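Local structure of Dot/Icm T4SS effector (Legionella pneumophila, 6VVE) at residues 11-14 with 15-18; 28-32 with 33-37; 136-139 with 140-143. The protein probably acts as a protein kinase delivered into host cells through the Dot/Icm type IV secretion system and is activated by the host's inositol hexakisphosphate. One frame throughout, in Å; residues are numbered along the deposited sequence.

Contact 1: 11-14 with 15-18; sequences GTDL and TPHY. With IHP (inositol hexakisphosphate), chain B.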
loop_
_atom_site.group_PDB
_atom_site.type_symbol
_atom_site.label_atom_id
_atom_site.label_comp_id
_atom_site.label_asym_id
_atom_site.label_seq_id
_atom_site.Cartn_x
_atom_site.Cartn_y
_atom_site.Cartn_z
ATOM N N GLY A 11 -18.770 13.328 16.840
ATOM C CA GLY A 11 -19.611 12.691 15.847
ATOM C C GLY A 11 -20.227 11.405 16.351
ATOM O O GLY A 11 -20.353 11.213 17.563
ATOM N N THR A 12 -20.608 10.519 15.436
ATOM C CA THR A 12 -21.249 9.256 15.787
ATOM C C THR A 12 -20.175 8.186 15.961
ATOM O O THR A 12 -19.383 7.930 15.044
ATOM C CB THR A 12 -22.257 8.833 14.717
ATOM O OG1 THR A 12 -23.154 9.915 14.445
ATOM C CG2 THR A 12 -23.052 7.624 15.183
ATOM N N ASP A 13 -20.169 7.541 17.122
ATOM C CA ASP A 13 -19.168 6.526 17.446
ATOM C C ASP A 13 -19.552 5.212 16.775
ATOM O O ASP A 13 -20.545 4.582 17.153
ATOM C CB ASP A 13 -19.060 6.367 18.960
ATOM C CG ASP A 13 -17.919 5.471 19.379
ATOM O OD1 ASP A 13 -17.422 4.687 18.538
ATOM O OD2 ASP A 13 -17.526 5.536 20.566
ATOM N N LEU A 14 -18.759 4.795 15.786
ATOM C CA LEU A 14 -18.968 3.537 15.085
ATOM C C LEU A 14 -18.011 2.441 15.548
ATOM O O LEU A 14 -17.980 1.357 14.949
ATOM C CB LEU A 14 -18.808 3.741 13.574
ATOM C CG LEU A 14 -19.524 4.931 12.937
ATOM C CD1 LEU A 14 -19.233 4.967 11.441
ATOM C CD2 LEU A 14 -21.019 4.889 13.186
ATOM N N THR A 15 -17.225 2.703 16.588
ATOM C CA THR A 15 -16.169 1.776 16.977
ATOM C C THR A 15 -16.656 0.343 17.163
ATOM O O THR A 15 -15.966 -0.576 16.688
ATOM C CB THR A 15 -15.488 2.284 18.263
ATOM O OG1 THR A 15 -15.084 3.653 18.097
ATOM C CG2 THR A 15 -14.276 1.443 18.605
ATOM N N PRO A 16 -17.793 0.078 17.809
ATOM C CA PRO A 16 -18.205 -1.323 18.012
ATOM C C PRO A 16 -18.405 -2.094 16.714
ATOM O O PRO A 16 -18.386 -3.332 16.734
ATOM C CB PRO A 16 -19.524 -1.201 18.793
ATOM C CG PRO A 16 -19.464 0.143 19.439
ATOM C CD PRO A 16 -18.708 1.026 18.467
ATOM N N HIS A 17 -18.599 -1.410 15.595
ATOM C CA HIS A 17 -18.779 -2.065 14.310
ATOM C C HIS A 17 -17.464 -2.400 13.619
ATOM O O HIS A 17 -17.494 -2.914 12.491
ATOM C CB HIS A 17 -19.617 -1.181 13.382
ATOM C CG HIS A 17 -21.007 -0.939 13.866
ATOM N ND1 HIS A 17 -21.838 0.002 13.299
ATOM C CD2 HIS A 17 -21.715 -1.512 14.868
ATOM C CE1 HIS A 17 -23.001 -0.009 13.926
ATOM N NE2 HIS A 17 -22.952 -0.918 14.882
ATOM N N TYR A 18 -16.319 -2.121 14.255
ATOM C CA TYR A 18 -15.035 -2.285 13.586
ATOM C C TYR A 18 -13.934 -2.786 14.516
ATOM O O TYR A 18 -13.070 -3.569 14.100
ATOM C CB TYR A 18 -14.612 -0.953 12.941
ATOM C CG TYR A 18 -15.488 -0.534 11.783
ATOM C CD1 TYR A 18 -15.407 -1.191 10.561
ATOM C CD2 TYR A 18 -16.402 0.502 11.912
ATOM C CE1 TYR A 18 -16.217 -0.819 9.490
ATOM C CE2 TYR A 18 -17.211 0.884 10.857
ATOM C CZ TYR A 18 -17.108 0.221 9.643
ATOM O OH TYR A 18 -17.924 0.585 8.590
HETATM C C1 IHP B . -24.067 3.387 5.667
HETATM C C2 IHP B . -25.550 3.210 6.035
HETATM C C3 IHP B . -25.744 2.073 7.040
HETATM C C4 IHP B . -24.896 2.308 8.298
HETATM C C5 IHP B . -23.403 2.365 7.921
HETATM C C6 IHP B . -23.125 3.445 6.878
HETATM O O11 IHP B . -23.917 4.606 4.962
HETATM P P1 IHP B . -23.609 4.555 3.358
HETATM O O21 IHP B . -22.523 5.548 3.026
HETATM O O31 IHP B . -23.188 3.161 2.958
HETATM O O41 IHP B . -24.879 4.925 2.597
HETATM O O12 IHP B . -26.251 2.918 4.850
HETATM P P2 IHP B . -27.587 3.813 4.477
HETATM O O22 IHP B . -27.705 4.975 5.428
HETATM O O32 IHP B . -27.449 4.329 3.072
HETATM O O42 IHP B . -28.806 2.937 4.592
HETATM O O13 IHP B . -25.316 0.885 6.438
HETATM P P3 IHP B . -26.214 -0.483 6.568
HETATM O O23 IHP B . -27.591 -0.146 7.116
HETATM O O33 IHP B . -26.348 -1.106 5.184
HETATM O O43 IHP B . -25.530 -1.470 7.488
HETATM O O14 IHP B . -25.106 1.273 9.208
HETATM P P4 IHP B . -25.445 1.693 10.765
HETATM O O24 IHP B . -26.723 2.487 10.820
HETATM O O34 IHP B . -24.316 2.564 11.294
HETATM O O44 IHP B . -25.582 0.451 11.610
HETATM O O15 IHP B . -22.652 2.646 9.062
HETATM P P5 IHP B . -21.670 1.485 9.671
HETATM O O25 IHP B . -21.614 1.618 11.179
HETATM O O35 IHP B . -22.188 0.117 9.314
HETATM O O45 IHP B . -20.286 1.665 9.086
HETATM O O16 IHP B . -21.805 3.284 6.400
HETATM P P6 IHP B . -20.666 4.412 6.781
HETATM O O26 IHP B . -19.942 4.852 5.527
HETATM O O36 IHP B . -21.321 5.607 7.430
HETATM O O46 IHP B . -19.686 3.787 7.753
#

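Contact 2: 28-32 with 33-37; sequences IYRYN and NEVYA. With IHP (inositol hexakisphosphate), chain B.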
loop_
_atom_site.group_PDB
_atom_site.type_symbol
_atom_site.label_atom_id
_atom_site.label_comp_id
_atom_site.label_asym_id
_atom_site.label_seq_id
_atom_site.Cartn_x
_atom_site.Cartn_y
_atom_site.Cartn_z
ATOM N N ILE A 28 -13.609 4.964 16.030
ATOM C CA ILE A 28 -14.117 5.264 14.697
ATOM C C ILE A 28 -15.317 6.189 14.843
ATOM O O ILE A 28 -16.258 5.883 15.594
ATOM C CB ILE A 28 -14.512 3.987 13.935
ATOM C CG1 ILE A 28 -13.346 3.001 13.890
ATOM C CG2 ILE A 28 -14.980 4.342 12.531
ATOM C CD1 ILE A 28 -12.123 3.514 13.170
ATOM N N TYR A 29 -15.287 7.318 14.127
ATOM C CA TYR A 29 -16.346 8.311 14.199
ATOM C C TYR A 29 -16.795 8.698 12.797
ATOM O O TYR A 29 -15.968 8.841 11.888
ATOM C CB TYR A 29 -15.894 9.582 14.935
ATOM C CG TYR A 29 -15.470 9.371 16.366
ATOM C CD1 TYR A 29 -16.416 9.229 17.373
ATOM C CD2 TYR A 29 -14.126 9.330 16.716
ATOM C CE1 TYR A 29 -16.033 9.049 18.694
ATOM C CE2 TYR A 29 -13.734 9.153 18.027
ATOM C CZ TYR A 29 -14.692 9.011 19.012
ATOM O OH TYR A 29 -14.298 8.823 20.315
ATOM N N ARG A 30 -18.106 8.879 12.638
ATOM C CA ARG A 30 -18.681 9.500 11.452
ATOM C C ARG A 30 -18.966 10.960 11.778
ATOM O O ARG A 30 -19.753 11.254 12.687
ATOM C CB ARG A 30 -19.954 8.782 11.008
ATOM C CG ARG A 30 -20.452 9.230 9.632
ATOM C CD ARG A 30 -21.720 8.480 9.191
ATOM N NE ARG A 30 -22.622 8.208 10.305
ATOM C CZ ARG A 30 -22.969 6.992 10.719
ATOM N NH1 ARG A 30 -22.522 5.911 10.105
ATOM N NH2 ARG A 30 -23.790 6.862 11.749
ATOM N N TYR A 31 -18.327 11.871 11.047
ATOM C CA TYR A 31 -18.478 13.302 11.280
ATOM C C TYR A 31 -18.627 14.013 9.946
ATOM O O TYR A 31 -17.702 14.008 9.131
ATOM C CB TYR A 31 -17.280 13.860 12.064
ATOM C CG TYR A 31 -17.209 15.374 12.083
ATOM C CD1 TYR A 31 -18.092 16.122 12.853
ATOM C CD2 TYR A 31 -16.256 16.053 11.337
ATOM C CE1 TYR A 31 -18.028 17.504 12.875
ATOM C CE2 TYR A 31 -16.183 17.432 11.353
ATOM C CZ TYR A 31 -17.072 18.153 12.125
ATOM O OH TYR A 31 -17.004 19.526 12.143
ATOM N N ASN A 32 -19.783 14.628 9.733
ATOM C CA ASN A 32 -20.078 15.368 8.507
ATOM C C ASN A 32 -19.765 14.529 7.269
ATOM O O ASN A 32 -18.938 14.885 6.430
ATOM C CB ASN A 32 -19.316 16.697 8.476
ATOM C CG ASN A 32 -19.881 17.714 9.451
ATOM O OD1 ASN A 32 -21.042 17.623 9.861
ATOM N ND2 ASN A 32 -19.065 18.697 9.823
ATOM N N ASN A 33 -20.453 13.392 7.175
ATOM C CA ASN A 33 -20.379 12.518 6.007
ATOM C C ASN A 33 -18.955 12.047 5.732
ATOM O O ASN A 33 -18.565 11.867 4.577
ATOM C CB ASN A 33 -20.945 13.206 4.760
ATOM C CG ASN A 33 -22.383 13.656 4.945
ATOM O OD1 ASN A 33 -23.300 12.836 4.965
ATOM N ND2 ASN A 33 -22.582 14.960 5.080
ATOM N N GLU A 34 -18.171 11.848 6.788
ATOM C CA GLU A 34 -16.809 11.345 6.670
ATOM C C GLU A 34 -16.529 10.437 7.857
ATOM O O GLU A 34 -16.797 10.810 9.002
ATOM C CB GLU A 34 -15.786 12.488 6.631
ATOM C CG GLU A 34 -15.997 13.490 5.500
ATOM C CD GLU A 34 -15.775 12.874 4.130
ATOM O OE1 GLU A 34 -15.230 11.746 4.061
ATOM O OE2 GLU A 34 -16.154 13.522 3.125
ATOM N N VAL A 35 -15.993 9.253 7.587
ATOM C CA VAL A 35 -15.656 8.282 8.624
ATOM C C VAL A 35 -14.166 8.398 8.920
ATOM O O VAL A 35 -13.331 8.213 8.023
ATOM C CB VAL A 35 -16.027 6.855 8.194
ATOM C CG1 VAL A 35 -15.463 5.836 9.172
ATOM C CG2 VAL A 35 -17.539 6.711 8.088
ATOM N N TYR A 36 -13.841 8.712 10.169
ATOM C CA TYR A 36 -12.477 8.918 10.619
ATOM C C TYR A 36 -12.068 7.836 11.613
ATOM O O TYR A 36 -12.905 7.238 12.305
ATOM C CB TYR A 36 -12.307 10.280 11.302
ATOM C CG TYR A 36 -12.648 11.483 10.459
ATOM C CD1 TYR A 36 -13.953 11.954 10.381
ATOM C CD2 TYR A 36 -11.661 12.168 9.761
ATOM C CE1 TYR A 36 -14.263 13.051 9.619
ATOM C CE2 TYR A 36 -11.968 13.274 8.993
ATOM C CZ TYR A 36 -13.265 13.710 8.924
ATOM O OH TYR A 36 -13.579 14.814 8.163
ATOM N N ALA A 37 -10.757 7.602 11.689
ATOM C CA ALA A 37 -10.149 6.827 12.764
ATOM C C ALA A 37 -9.325 7.774 13.625
ATOM O O ALA A 37 -8.476 8.506 13.105
ATOM C CB ALA A 37 -9.277 5.702 12.207
HETATM C C1 IHP B . -24.067 3.387 5.667
HETATM C C2 IHP B . -25.550 3.210 6.035
HETATM C C3 IHP B . -25.744 2.073 7.040
HETATM C C4 IHP B . -24.896 2.308 8.298
HETATM C C5 IHP B . -23.403 2.365 7.921
HETATM C C6 IHP B . -23.125 3.445 6.878
HETATM O O11 IHP B . -23.917 4.606 4.962
HETATM P P1 IHP B . -23.609 4.555 3.358
HETATM O O21 IHP B . -22.523 5.548 3.026
HETATM O O31 IHP B . -23.188 3.161 2.958
HETATM O O41 IHP B . -24.879 4.925 2.597
HETATM O O12 IHP B . -26.251 2.918 4.850
HETATM P P2 IHP B . -27.587 3.813 4.477
HETATM O O22 IHP B . -27.705 4.975 5.428
HETATM O O32 IHP B . -27.449 4.329 3.072
HETATM O O42 IHP B . -28.806 2.937 4.592
HETATM O O13 IHP B . -25.316 0.885 6.438
HETATM P P3 IHP B . -26.214 -0.483 6.568
HETATM O O23 IHP B . -27.591 -0.146 7.116
HETATM O O33 IHP B . -26.348 -1.106 5.184
HETATM O O43 IHP B . -25.530 -1.470 7.488
HETATM O O14 IHP B . -25.106 1.273 9.208
HETATM P P4 IHP B . -25.445 1.693 10.765
HETATM O O24 IHP B . -26.723 2.487 10.820
HETATM O O34 IHP B . -24.316 2.564 11.294
HETATM O O44 IHP B . -25.582 0.451 11.610
HETATM O O15 IHP B . -22.652 2.646 9.062
HETATM P P5 IHP B . -21.670 1.485 9.671
HETATM O O25 IHP B . -21.614 1.618 11.179
HETATM O O35 IHP B . -22.188 0.117 9.314
HETATM O O45 IHP B . -20.286 1.665 9.086
HETATM O O16 IHP B . -21.805 3.284 6.400
HETATM P P6 IHP B . -20.666 4.412 6.781
HETATM O O26 IHP B . -19.942 4.852 5.527
HETATM O O36 IHP B . -21.321 5.607 7.430
HETATM O O46 IHP B . -19.686 3.787 7.753
HETATM O O HOH W 1 -15.918 16.073 7.758
#

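Contact 3: 136-139 with 140-143; sequences KNEE and NVYF. With IHP (inositol hexakisphosphate), chain B.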
loop_
_atom_site.group_PDB
_atom_site.type_symbol
_atom_site.label_atom_id
_atom_site.label_comp_id
_atom_site.label_asym_id
_atom_site.label_seq_id
_atom_site.Cartn_x
_atom_site.Cartn_y
_atom_site.Cartn_z
ATOM N N LYS A 136 -20.080 -5.956 12.552
ATOM C CA LYS A 136 -21.238 -5.902 13.444
ATOM C C LYS A 136 -22.090 -7.161 13.299
ATOM O O LYS A 136 -22.803 -7.542 14.229
ATOM C CB LYS A 136 -22.066 -4.645 13.181
ATOM C CG LYS A 136 -22.727 -4.556 11.813
ATOM C CD LYS A 136 -23.161 -3.118 11.542
ATOM C CE LYS A 136 -23.895 -2.992 10.213
ATOM N NZ LYS A 136 -24.311 -1.585 9.937
ATOM N N ASN A 137 -22.030 -7.822 12.141
ATOM C CA ASN A 137 -22.557 -9.175 11.957
ATOM C C ASN A 137 -21.365 -10.075 11.639
ATOM O O ASN A 137 -20.766 -9.959 10.563
ATOM C CB ASN A 137 -23.600 -9.230 10.838
ATOM C CG ASN A 137 -24.221 -10.614 10.683
ATOM O OD1 ASN A 137 -23.596 -11.632 10.995
ATOM N ND2 ASN A 137 -25.457 -10.657 10.193
ATOM N N GLU A 138 -21.017 -10.967 12.572
ATOM C CA GLU A 138 -19.851 -11.827 12.391
ATOM C C GLU A 138 -20.004 -12.765 11.199
ATOM O O GLU A 138 -19.000 -13.267 10.685
ATOM C CB GLU A 138 -19.594 -12.621 13.679
ATOM C CG GLU A 138 -18.676 -13.831 13.529
ATOM C CD GLU A 138 -17.309 -13.488 12.962
ATOM O OE1 GLU A 138 -16.994 -12.285 12.831
ATOM O OE2 GLU A 138 -16.550 -14.428 12.635
ATOM N N GLU A 139 -21.227 -13.006 10.743
ATOM C CA GLU A 139 -21.466 -13.860 9.586
ATOM C C GLU A 139 -21.697 -13.071 8.304
ATOM O O GLU A 139 -21.887 -13.680 7.240
ATOM C CB GLU A 139 -22.662 -14.785 9.845
ATOM C CG GLU A 139 -22.333 -16.003 10.697
ATOM C CD GLU A 139 -21.968 -15.645 12.125
ATOM O OE1 GLU A 139 -22.715 -14.868 12.761
ATOM O OE2 GLU A 139 -20.924 -16.135 12.610
ATOM N N ASN A 140 -21.684 -11.740 8.372
ATOM C CA ASN A 140 -21.860 -10.883 7.205
ATOM C C ASN A 140 -20.781 -9.795 7.223
ATOM O O ASN A 140 -21.057 -8.604 7.343
ATOM C CB ASN A 140 -23.259 -10.273 7.178
ATOM C CG ASN A 140 -23.568 -9.574 5.865
ATOM O OD1 ASN A 140 -23.178 -10.040 4.796
ATOM N ND2 ASN A 140 -24.262 -8.449 5.942
ATOM N N VAL A 141 -19.537 -10.222 7.099
ATOM C CA VAL A 141 -18.382 -9.342 7.201
ATOM C C VAL A 141 -18.036 -8.819 5.816
ATOM O O VAL A 141 -18.149 -9.539 4.819
ATOM C CB VAL A 141 -17.191 -10.084 7.837
ATOM C CG1 VAL A 141 -15.973 -9.176 7.922
ATOM C CG2 VAL A 141 -17.574 -10.611 9.216
ATOM N N TYR A 142 -17.608 -7.561 5.753
ATOM C CA TYR A 142 -17.277 -6.933 4.482
ATOM C C TYR A 142 -16.337 -5.770 4.734
ATOM O O TYR A 142 -16.274 -5.230 5.842
ATOM C CB TYR A 142 -18.536 -6.457 3.746
ATOM C CG TYR A 142 -19.516 -5.721 4.622
ATOM C CD1 TYR A 142 -19.356 -4.367 4.895
ATOM C CD2 TYR A 142 -20.610 -6.374 5.170
ATOM C CE1 TYR A 142 -20.256 -3.689 5.696
ATOM C CE2 TYR A 142 -21.519 -5.699 5.969
ATOM C CZ TYR A 142 -21.337 -4.361 6.229
ATOM O OH TYR A 142 -22.242 -3.686 7.020
ATOM N N PHE A 143 -15.617 -5.383 3.680
ATOM C CA PHE A 143 -14.523 -4.420 3.758
ATOM C C PHE A 143 -14.950 -3.136 3.060
ATOM O O PHE A 143 -15.100 -3.116 1.834
ATOM C CB PHE A 143 -13.259 -5.005 3.126
ATOM C CG PHE A 143 -12.017 -4.194 3.358
ATOM C CD1 PHE A 143 -11.363 -4.238 4.581
ATOM C CD2 PHE A 143 -11.489 -3.404 2.350
ATOM C CE1 PHE A 143 -10.216 -3.493 4.796
ATOM C CE2 PHE A 143 -10.346 -2.661 2.560
ATOM C CZ PHE A 143 -9.708 -2.702 3.782
HETATM C C1 IHP B . -24.067 3.387 5.667
HETATM C C2 IHP B . -25.550 3.210 6.035
HETATM C C3 IHP B . -25.744 2.073 7.040
HETATM C C4 IHP B . -24.896 2.308 8.298
HETATM C C5 IHP B . -23.403 2.365 7.921
HETATM C C6 IHP B . -23.125 3.445 6.878
HETATM O O11 IHP B . -23.917 4.606 4.962
HETATM P P1 IHP B . -23.609 4.555 3.358
HETATM O O21 IHP B . -22.523 5.548 3.026
HETATM O O31 IHP B . -23.188 3.161 2.958
HETATM O O41 IHP B . -24.879 4.925 2.597
HETATM O O12 IHP B . -26.251 2.918 4.850
HETATM P P2 IHP B . -27.587 3.813 4.477
HETATM O O22 IHP B . -27.705 4.975 5.428
HETATM O O32 IHP B . -27.449 4.329 3.072
HETATM O O42 IHP B . -28.806 2.937 4.592
HETATM O O13 IHP B . -25.316 0.885 6.438
HETATM P P3 IHP B . -26.214 -0.483 6.568
HETATM O O23 IHP B . -27.591 -0.146 7.116
HETATM O O33 IHP B . -26.348 -1.106 5.184
HETATM O O43 IHP B . -25.530 -1.470 7.488
HETATM O O14 IHP B . -25.106 1.273 9.208
HETATM P P4 IHP B . -25.445 1.693 10.765
HETATM O O24 IHP B . -26.723 2.487 10.820
HETATM O O34 IHP B . -24.316 2.564 11.294
HETATM O O44 IHP B . -25.582 0.451 11.610
HETATM O O15 IHP B . -22.652 2.646 9.062
HETATM P P5 IHP B . -21.670 1.485 9.671
HETATM O O25 IHP B . -21.614 1.618 11.179
HETATM O O35 IHP B . -22.188 0.117 9.314
HETATM O O45 IHP B . -20.286 1.665 9.086
HETATM O O16 IHP B . -21.805 3.284 6.400
HETATM P P6 IHP B . -20.666 4.412 6.781
HETATM O O26 IHP B . -19.942 4.852 5.527
HETATM O O36 IHP B . -21.321 5.607 7.430
HETATM O O46 IHP B . -19.686 3.787 7.753
HETATM O O HOH W 2 -22.722 -1.255 7.206
HETATM O O HOH W 3 -21.257 -6.764 9.364
HETATM O O HOH W 4 -18.972 -13.058 6.172
#

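Contact 1: 11-14 with 15-18
Asp13 and Thr15 are tied by a two-donor grip on a single carboxylate oxygen, and the backbone half of it is an Asx turn. Thr15 N reaches Asp13 OD1 at 2.8 Å, nearly along the C-O axis, with an N-H...O angle of 160°. Thr15 OG1 gives the same Asp13 OD1 a second bond of 2.6 Å from the syn side, tilted out of the carboxylate plane. Both donors converge because OG1 of Thr15 lies beside its own backbone N (chi1 -52°). The hydroxyl is shared further, being hydrogen-bonded to the backbone N of Ile28 in the adjoining strand.

Beyond the turn the chain coils into a short 3-10 segment. His17 N donates to Leu14 O at 2.9 Å, arriving from above the carbonyl plane, and Tyr18 N donates to Thr15 O. This tight coil sends two consecutive rings to one phosphate of the inositol hexakisphosphate. His17 ND1 meets O25 of the ligand at 2.7 Å near its ring plane, a fairly straight bond of 166°, while Tyr18 OH donates to O45 of the ligand at 2.6 Å.

Apolar packing is looser: Leu14 CB lies 4.3 Å from Tyr18 CE2. The end of the Leu14 side chain lies beside the ligand, its CD2 methyl 3.9 Å from phosphate oxygen O25.

Contact 2: 28-32 with 33-37
Arg30 and Val35, a non-hydrogen-bonded antiparallel pair, present one face of a beta hairpin to the inositol hexakisphosphate. The aliphatic part of Arg30 crosses the valine at a slant, with CG near Val35 CG2, and the guanidinium then continues to the ligand, where Arg30 NH1 donates to O36 at 2.9 Å with an angle of 154°. CG of Arg30 is anti to the backbone N (chi1 -169°), and a bend further out, at chi3, turns the group so that the edge of the guanidinium, near its plane, faces O36. Val35 CG2 touches another oxygen of that phosphate, O46, at 3.6 Å.

Ile28 extends this face behind the pair: its CG2 lies 3.7 Å from Val35 CG1, and its CD1 packs equally closely on Ala37 CB. Trp52 of the next strand also touches Val35.

On the other face Tyr31 O lies at the edge of the Tyr36 ring, and Tyr36 CE1 lies at the edge of the Tyr31 ring, 4.0 Å from Tyr31 CB. A water joins Tyr36 OH to Tyr31 O, and Ile8 of helix 5-8 touches both tyrosines.

What fixes the two faces is the strand pairing. Tyr29 and Tyr36 exchange two backbone bonds, of which Tyr36 N to Tyr29 O is 2.7 Å. Tyr31 N to Glu34 O, at 2.8 Å, closes the hairpin; the return bond is weak. Asn32 and Asn33 both have positive phi, close to a type I' turn.

The hairpin thus offers one charged N-H bond and one methyl contact to a single phosphate, an attraction probably electrostatic in the main, while the tyrosine face packs on helix 5-8.

Contact 3: 136-139 with 140-143
Asn137 and Asn140 make the compact end of this contact, a type I beta turn closed by Asn140 N to Asn137 O at 3.0 Å. The donor lies well above the carbonyl plane. An Asx turn is nested inside, for Asn137 OD1 accepts from Glu139 N at 2.8 Å. The two asparagine side chains cross at about a right angle, their amide planes 78° apart, with Asn137 CG 3.7 Å from Asn140 CB. Val141 presses its CG2 methyl against two backbone oxygens, Glu138 O at 3.4 Å and Asn137 O at 3.5 Å.

On the solvent side, waters bridge parts of the backbone. One accepts from Asn137 N and lies within hydrogen-bonding distance of Asn140 O; another accepts from Val141 N.

Toward the ligand, Lys136 CE comes within 3.7 Å of Tyr142 OH, and a water between lysine and hydroxyl also reaches two phosphates. Beyond CG the lysine is fully extended, which carries NZ to oxygens of three phosphates: O43 at 2.7 Å, O35 and O44. Gathering several phosphates around one ammonium group suits an inositol hexakisphosphate pocket, here placed at a turn leading into strand 142-146.

The three contacts follow one another along the chain and meet at the inositol hexakisphosphate. Contacts 1 and 2 are partly buried and both reach the same four-stranded antiparallel sheet, where Leu14 N lies 2.7 Å from Ile28 O, a probable hydrogen bond between the end of strand 12-13 and strand 26-30. Contact 3 is a surface turn feeding the separate five-stranded sheet; it meets contact 1 where His17 CD2 packs 3.6 Å from Lys136 CB, but stays about 8 Å, nearest atoms, from contact 2. The chemistry differs accordingly: a ring N-H and a phenol O-H in contact 1, a guanidinium on an apolar strand face in contact 2, and an ammonium with water in contact 3. The ligand therefore bridges both sheets.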